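Local atomic coordinates of protein DOA1 (Saccharomyces cerevisiae, PDB entry 3ODT), a protein that binds ubiquitin through its WD40 beta-propeller domain and probably helps regulate the turnover of F-box proteins. Residues Tyr8-Leu14 and Leu288-Gln294; Asp28-Val32 and Cys274-Gly278. All blocks are in the same frame, centred on the assembly; numbering follows the deposited sequence.

Contact 1 of 2, residues Tyr8-Leu14 and Leu288-Gln294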
loop_
_atom_site.group_PDB
_atom_site.type_symbol
_atom_site.label_atom_id
_atom_site.label_comp_id
_atom_site.label_asym_id
_atom_site.label_seq_id
_atom_site.Cartn_x
_atom_site.Cartn_y
_atom_site.Cartn_z
ATOM N N TYR A 8 -5.815 -3.089 19.441
ATOM C CA TYR A 8 -5.247 -1.799 19.100
ATOM C C TYR A 8 -6.215 -0.701 19.506
ATOM O O TYR A 8 -7.437 -0.853 19.375
ATOM C CB TYR A 8 -5.074 -1.727 17.586
ATOM C CG TYR A 8 -3.844 -2.405 17.060
ATOM C CD1 TYR A 8 -3.826 -3.764 16.819
ATOM C CD2 TYR A 8 -2.698 -1.669 16.792
ATOM C CE1 TYR A 8 -2.685 -4.386 16.323
ATOM C CE2 TYR A 8 -1.534 -2.288 16.309
ATOM C CZ TYR A 8 -1.544 -3.644 16.080
ATOM O OH TYR A 8 -0.418 -4.230 15.574
ATOM N N GLN A 9 -5.668 0.414 19.962
ATOM C CA GLN A 9 -6.475 1.584 20.233
ATOM C C GLN A 9 -5.844 2.816 19.618
ATOM O O GLN A 9 -4.674 2.814 19.288
ATOM C CB GLN A 9 -6.691 1.756 21.756
ATOM C CG GLN A 9 -7.252 0.464 22.365
ATOM C CD GLN A 9 -7.918 0.608 23.730
ATOM O OE1 GLN A 9 -8.193 -0.400 24.407
ATOM N NE2 GLN A 9 -8.189 1.835 24.138
ATOM N N LEU A 10 -6.641 3.852 19.424
ATOM C CA LEU A 10 -6.161 5.042 18.745
ATOM C C LEU A 10 -5.010 5.637 19.556
ATOM O O LEU A 10 -5.122 5.843 20.772
ATOM C CB LEU A 10 -7.289 6.066 18.594
ATOM C CG LEU A 10 -6.961 7.380 17.882
ATOM C CD1 LEU A 10 -6.668 7.102 16.437
ATOM C CD2 LEU A 10 -8.108 8.354 18.017
ATOM N N SER A 11 -3.910 5.884 18.844
ATOM C CA SER A 11 -2.746 6.589 19.389
ATOM C C SER A 11 -2.701 8.062 19.024
ATOM O O SER A 11 -2.389 8.905 19.867
ATOM C CB SER A 11 -1.466 5.934 18.863
ATOM O OG SER A 11 -0.315 6.572 19.401
ATOM N N ALA A 12 -2.990 8.384 17.769
ATOM C CA ALA A 12 -2.945 9.772 17.318
ATOM C C ALA A 12 -3.795 9.955 16.077
ATOM O O ALA A 12 -3.944 9.053 15.255
ATOM C CB ALA A 12 -1.542 10.180 17.011
ATOM N N THR A 13 -4.322 11.156 15.974
ATOM C CA THR A 13 -5.049 11.634 14.827
ATOM C C THR A 13 -4.249 12.769 14.194
ATOM O O THR A 13 -3.925 13.769 14.842
ATOM C CB THR A 13 -6.429 12.124 15.234
ATOM O OG1 THR A 13 -7.104 11.068 15.912
ATOM C CG2 THR A 13 -7.212 12.519 14.010
ATOM N N LEU A 14 -3.907 12.574 12.933
ATOM C CA LEU A 14 -3.024 13.441 12.196
ATOM C C LEU A 14 -3.857 14.190 11.150
ATOM O O LEU A 14 -4.212 13.653 10.093
ATOM C CB LEU A 14 -1.933 12.619 11.532
ATOM C CG LEU A 14 -0.735 12.202 12.426
ATOM C CD1 LEU A 14 -1.165 11.622 13.782
ATOM C CD2 LEU A 14 0.137 11.191 11.696
ATOM N N LEU A 288 -8.116 12.234 7.156
ATOM C CA LEU A 288 -7.252 12.014 8.290
ATOM C C LEU A 288 -6.284 10.846 8.077
ATOM O O LEU A 288 -6.606 9.850 7.414
ATOM C CB LEU A 288 -8.090 11.708 9.537
ATOM C CG LEU A 288 -8.938 12.861 10.041
ATOM C CD1 LEU A 288 -9.830 12.379 11.146
ATOM C CD2 LEU A 288 -8.040 14.046 10.458
ATOM N N VAL A 289 -5.134 10.987 8.707
ATOM C CA VAL A 289 -4.257 9.867 9.005
ATOM C C VAL A 289 -4.469 9.530 10.489
ATOM O O VAL A 289 -4.592 10.428 11.330
ATOM C CB VAL A 289 -2.788 10.253 8.730
ATOM C CG1 VAL A 289 -1.883 9.130 9.146
ATOM C CG2 VAL A 289 -2.564 10.617 7.253
ATOM N N ARG A 290 -4.518 8.243 10.807
ATOM C CA ARG A 290 -4.581 7.810 12.210
ATOM C C ARG A 290 -3.489 6.789 12.487
ATOM O O ARG A 290 -3.037 6.094 11.586
ATOM C CB ARG A 290 -5.947 7.193 12.526
ATOM C CG ARG A 290 -7.129 8.156 12.494
ATOM C CD ARG A 290 -8.379 7.340 12.718
ATOM N NE ARG A 290 -9.589 8.145 12.845
ATOM C CZ ARG A 290 -10.309 8.617 11.827
ATOM N NH1 ARG A 290 -9.911 8.444 10.567
ATOM N NH2 ARG A 290 -11.432 9.281 12.069
ATOM N N ILE A 291 -3.019 6.756 13.730
ATOM C CA ILE A 291 -2.080 5.743 14.174
ATOM C C ILE A 291 -2.748 5.002 15.311
ATOM O O ILE A 291 -3.332 5.636 16.196
ATOM C CB ILE A 291 -0.772 6.365 14.629
ATOM C CG1 ILE A 291 -0.136 7.115 13.453
ATOM C CG2 ILE A 291 0.158 5.316 15.153
ATOM C CD1 ILE A 291 1.060 7.834 13.832
ATOM N N PHE A 292 -2.746 3.683 15.223
ATOM C CA PHE A 292 -3.254 2.807 16.281
ATOM C C PHE A 292 -2.109 2.003 16.887
ATOM O O PHE A 292 -1.173 1.662 16.185
ATOM C CB PHE A 292 -4.300 1.843 15.693
ATOM C CG PHE A 292 -5.588 2.512 15.350
ATOM C CD1 PHE A 292 -5.732 3.173 14.145
ATOM C CD2 PHE A 292 -6.644 2.497 16.236
ATOM C CE1 PHE A 292 -6.913 3.821 13.836
ATOM C CE2 PHE A 292 -7.825 3.157 15.933
ATOM C CZ PHE A 292 -7.955 3.818 14.743
ATOM N N SER A 293 -2.215 1.682 18.178
ATOM C CA SER A 293 -1.192 0.945 18.877
ATOM C C SER A 293 -1.785 -0.045 19.860
ATOM O O SER A 293 -2.852 0.188 20.426
ATOM C CB SER A 293 -0.279 1.916 19.621
ATOM O OG SER A 293 0.827 1.240 20.191
ATOM N N GLN A 294 -1.073 -1.149 20.054
ATOM C CA GLN A 294 -1.387 -2.087 21.123
ATOM C C GLN A 294 -0.780 -1.632 22.448
ATOM O O GLN A 294 -1.128 -2.171 23.505
ATOM C CB GLN A 294 -0.868 -3.474 20.763
ATOM C CG GLN A 294 -1.656 -4.134 19.666
ATOM C CD GLN A 294 -1.146 -5.506 19.366
ATOM O OE1 GLN A 294 0.019 -5.664 18.999
ATOM N NE2 GLN A 294 -2.001 -6.529 19.545
#
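Ile291 O accepts two backbone N-H groups at once, from Ser11 N at 2.7 Å and from Ala12 N at 3.2 Å. Two residues of 8-14 thus face one of 288-294, a classic beta bulge, and the antiparallel pairing of strands 9-14 and 289-293 shifts by one residue there. Gln9 pairs with Ser293 on one flank and Leu14 with Val289 on the other, each through two N-H···O bonds. Near the bulge Leu10 lays its CD1 methyl over one face of the Phe292 ring, 4.2 Å from the centroid. Leu14, beyond it, packs its CB on that of Val289 and its CD2 against Ile291 CD1, branched aliphatic chains that suit a buried face finished by Trp44 and Trp50.

Tyr8 is turned with CG anti to its carbonyl carbon (chi1 -81°), so that Gln294 CG lies over the centre of one ring face, 3.5 Å from the centroid, and the Gln294 amide, 4° from the ring plane, is stacked on it. Tyr8 OH bonds Gly278 O, and Gln294 NE2 bonds Thr6 O. A leucine in place of Tyr8 would probably leave Gln294 without its flat partner and Gly278 O without its hydroxyl mate. The N-terminal strand here completes a sheet of C-terminal strands, the "Velcro" closure characteristic of WD40 beta-propellers.

Contact 2 of 2, residues Asp28-Val32 and Cys274-Gly278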
loop_
_atom_site.group_PDB
_atom_site.type_symbol
_atom_site.label_atom_id
_atom_site.label_comp_id
_atom_site.label_asym_id
_atom_site.label_seq_id
_atom_site.Cartn_x
_atom_site.Cartn_y
_atom_site.Cartn_z
ATOM N N ASP A 28 9.870 5.555 9.815
ATOM C CA ASP A 28 10.411 4.859 10.981
ATOM C C ASP A 28 9.406 4.982 12.123
ATOM O O ASP A 28 8.309 5.499 11.906
ATOM C CB ASP A 28 11.817 5.325 11.346
ATOM C CG ASP A 28 11.892 6.787 11.745
ATOM O OD1 ASP A 28 11.012 7.302 12.453
ATOM O OD2 ASP A 28 12.893 7.433 11.373
ATOM N N ASP A 29 9.743 4.526 13.325
ATOM C CA ASP A 29 8.776 4.558 14.409
ATOM C C ASP A 29 8.386 5.982 14.843
ATOM O O ASP A 29 7.437 6.163 15.601
ATOM C CB ASP A 29 9.311 3.825 15.615
ATOM C CG ASP A 29 9.450 2.348 15.398
ATOM O OD1 ASP A 29 8.934 1.766 14.413
ATOM O OD2 ASP A 29 10.129 1.736 16.244
ATOM N N SER A 30 9.121 6.980 14.375
ATOM C CA SER A 30 8.819 8.374 14.692
ATOM C C SER A 30 8.434 9.215 13.465
ATOM O O SER A 30 8.298 10.434 13.568
ATOM C CB SER A 30 9.992 9.062 15.405
ATOM O OG SER A 30 11.118 9.233 14.534
ATOM N N LYS A 31 8.268 8.572 12.324
ATOM C CA LYS A 31 7.989 9.319 11.112
ATOM C C LYS A 31 7.081 8.502 10.206
ATOM O O LYS A 31 7.379 7.342 9.903
ATOM C CB LYS A 31 9.282 9.608 10.332
ATOM C CG LYS A 31 10.223 10.617 10.961
ATOM C CD LYS A 31 11.395 10.994 10.031
ATOM C CE LYS A 31 12.235 12.139 10.602
ATOM N NZ LYS A 31 12.727 11.844 11.959
ATOM N N VAL A 32 6.014 9.135 9.730
ATOM C CA VAL A 32 5.143 8.520 8.753
ATOM C C VAL A 32 4.855 9.536 7.650
ATOM O O VAL A 32 4.938 10.761 7.857
ATOM C CB VAL A 32 3.845 7.973 9.362
ATOM C CG1 VAL A 32 4.140 7.009 10.533
ATOM C CG2 VAL A 32 2.914 9.070 9.801
ATOM N N CYS A 274 2.227 -0.605 8.351
ATOM C CA CYS A 274 2.686 -1.081 9.658
ATOM C C CYS A 274 4.092 -0.557 10.010
ATOM O O CYS A 274 5.057 -0.764 9.266
ATOM C CB CYS A 274 2.696 -2.626 9.681
ATOM S SG CYS A 274 1.058 -3.412 9.330
HETATM N N MSE A 275 4.194 0.139 11.139
HETATM C CA MSE A 275 5.478 0.458 11.731
HETATM C C MSE A 275 6.189 -0.803 12.175
HETATM O O MSE A 275 5.561 -1.849 12.406
HETATM C CB MSE A 275 5.304 1.355 12.952
HETATM C CG MSE A 275 5.657 2.789 12.727
HETATM SE SE MSE A 275 4.977 3.829 14.198
HETATM C CE MSE A 275 3.304 4.213 13.324
ATOM N N SER A 276 7.502 -0.702 12.336
ATOM C CA SER A 276 8.263 -1.837 12.841
ATOM C C SER A 276 7.874 -2.254 14.239
ATOM O O SER A 276 8.111 -3.407 14.614
ATOM C CB SER A 276 9.765 -1.529 12.800
ATOM O OG SER A 276 10.180 -0.694 13.868
ATOM N N ASN A 277 7.303 -1.314 15.018
ATOM C CA ASN A 277 6.937 -1.587 16.400
ATOM C C ASN A 277 5.526 -2.158 16.516
ATOM O O ASN A 277 4.998 -2.323 17.611
ATOM C CB ASN A 277 7.094 -0.340 17.263
ATOM C CG ASN A 277 6.171 0.781 16.848
ATOM O OD1 ASN A 277 5.287 0.621 16.026
ATOM N ND2 ASN A 277 6.405 1.936 17.407
ATOM N N GLY A 278 4.914 -2.424 15.366
ATOM C CA GLY A 278 3.584 -2.982 15.312
ATOM C C GLY A 278 2.445 -1.972 15.174
ATOM O O GLY A 278 1.317 -2.365 14.940
#
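This is a small, mixed polar and apolar contact between two beta turns of neighbouring propeller blades: Asp28-Lys31 leads into strand 31-36 of one blade, and Met275-Gly278 joins strands 269-274 and 280-284 of the next. Its single hydrogen bond runs from Ser276 OG to Asp29 OD1, 2.8 Å long, meeting the carboxylate on its syn side and 18° out of its plane. Ser276 holds OG between its backbone N and carbonyl carbon (chi1 78°), from where the short hydroxyl reaches across to the acid. The Asp29 carboxylate also lies against the side-chain amide of Asn277, the two planes 17° apart and stacked, with Asp29 CG 3.7 Å from Asn277 ND2. The amide is itself tied down elsewhere, its OD1 accepting from Asp279 N.

The long chain of Met275, a selenomethionine in the crystal and modelled in two conformers, runs alongside Asp29 toward Val32. In the conformer described, its SE lies 3.7 Å from Asp29 O, and the bend at chi3 carries CE to Val32 CG1, 4.0 Å away. Both residues also touch Ile281, so the apolar part continues into the blade.

Each turn has its own brace. Ser30 N to Asp28 OD1, 2.7 Å, makes an Asx turn, and Ser30 OG bonds the same oxygen. The other turn is closed by Gly278 N to Met275 O, 3.1 Å, and ends on glycine because at its positive phi a CB would press on the preceding carbonyl O. The two turns belong to four-stranded antiparallel blades set side by side in a seven-bladed WD40 propeller, one of them the blade that strand 9-14 closes.

Contacts 1 and 2 have centres 12 Å apart and lie on the same side of the chain's centre; along the sequence, contact 2 is nested inside the loop closed by contact 1. They touch directly. Tyr8 OH, 2.6 Å from Gly278 O, ties the start of 8-14 to the end of 274-278, and Ile291 CG2 packs on Met275 CE at 3.8 Å in the Met275 conformer described. Leu14 CD2 meets Val32 CG2 at 4.0 Å, so the closing strand also reaches the next blade. Contact 1 joins strands within the closing blade, whereas contact 2 joins that blade to its neighbour. The calcium ligands Asp20, Ser285 and Asn287, the last adjoining 288-294, come from the same two blades.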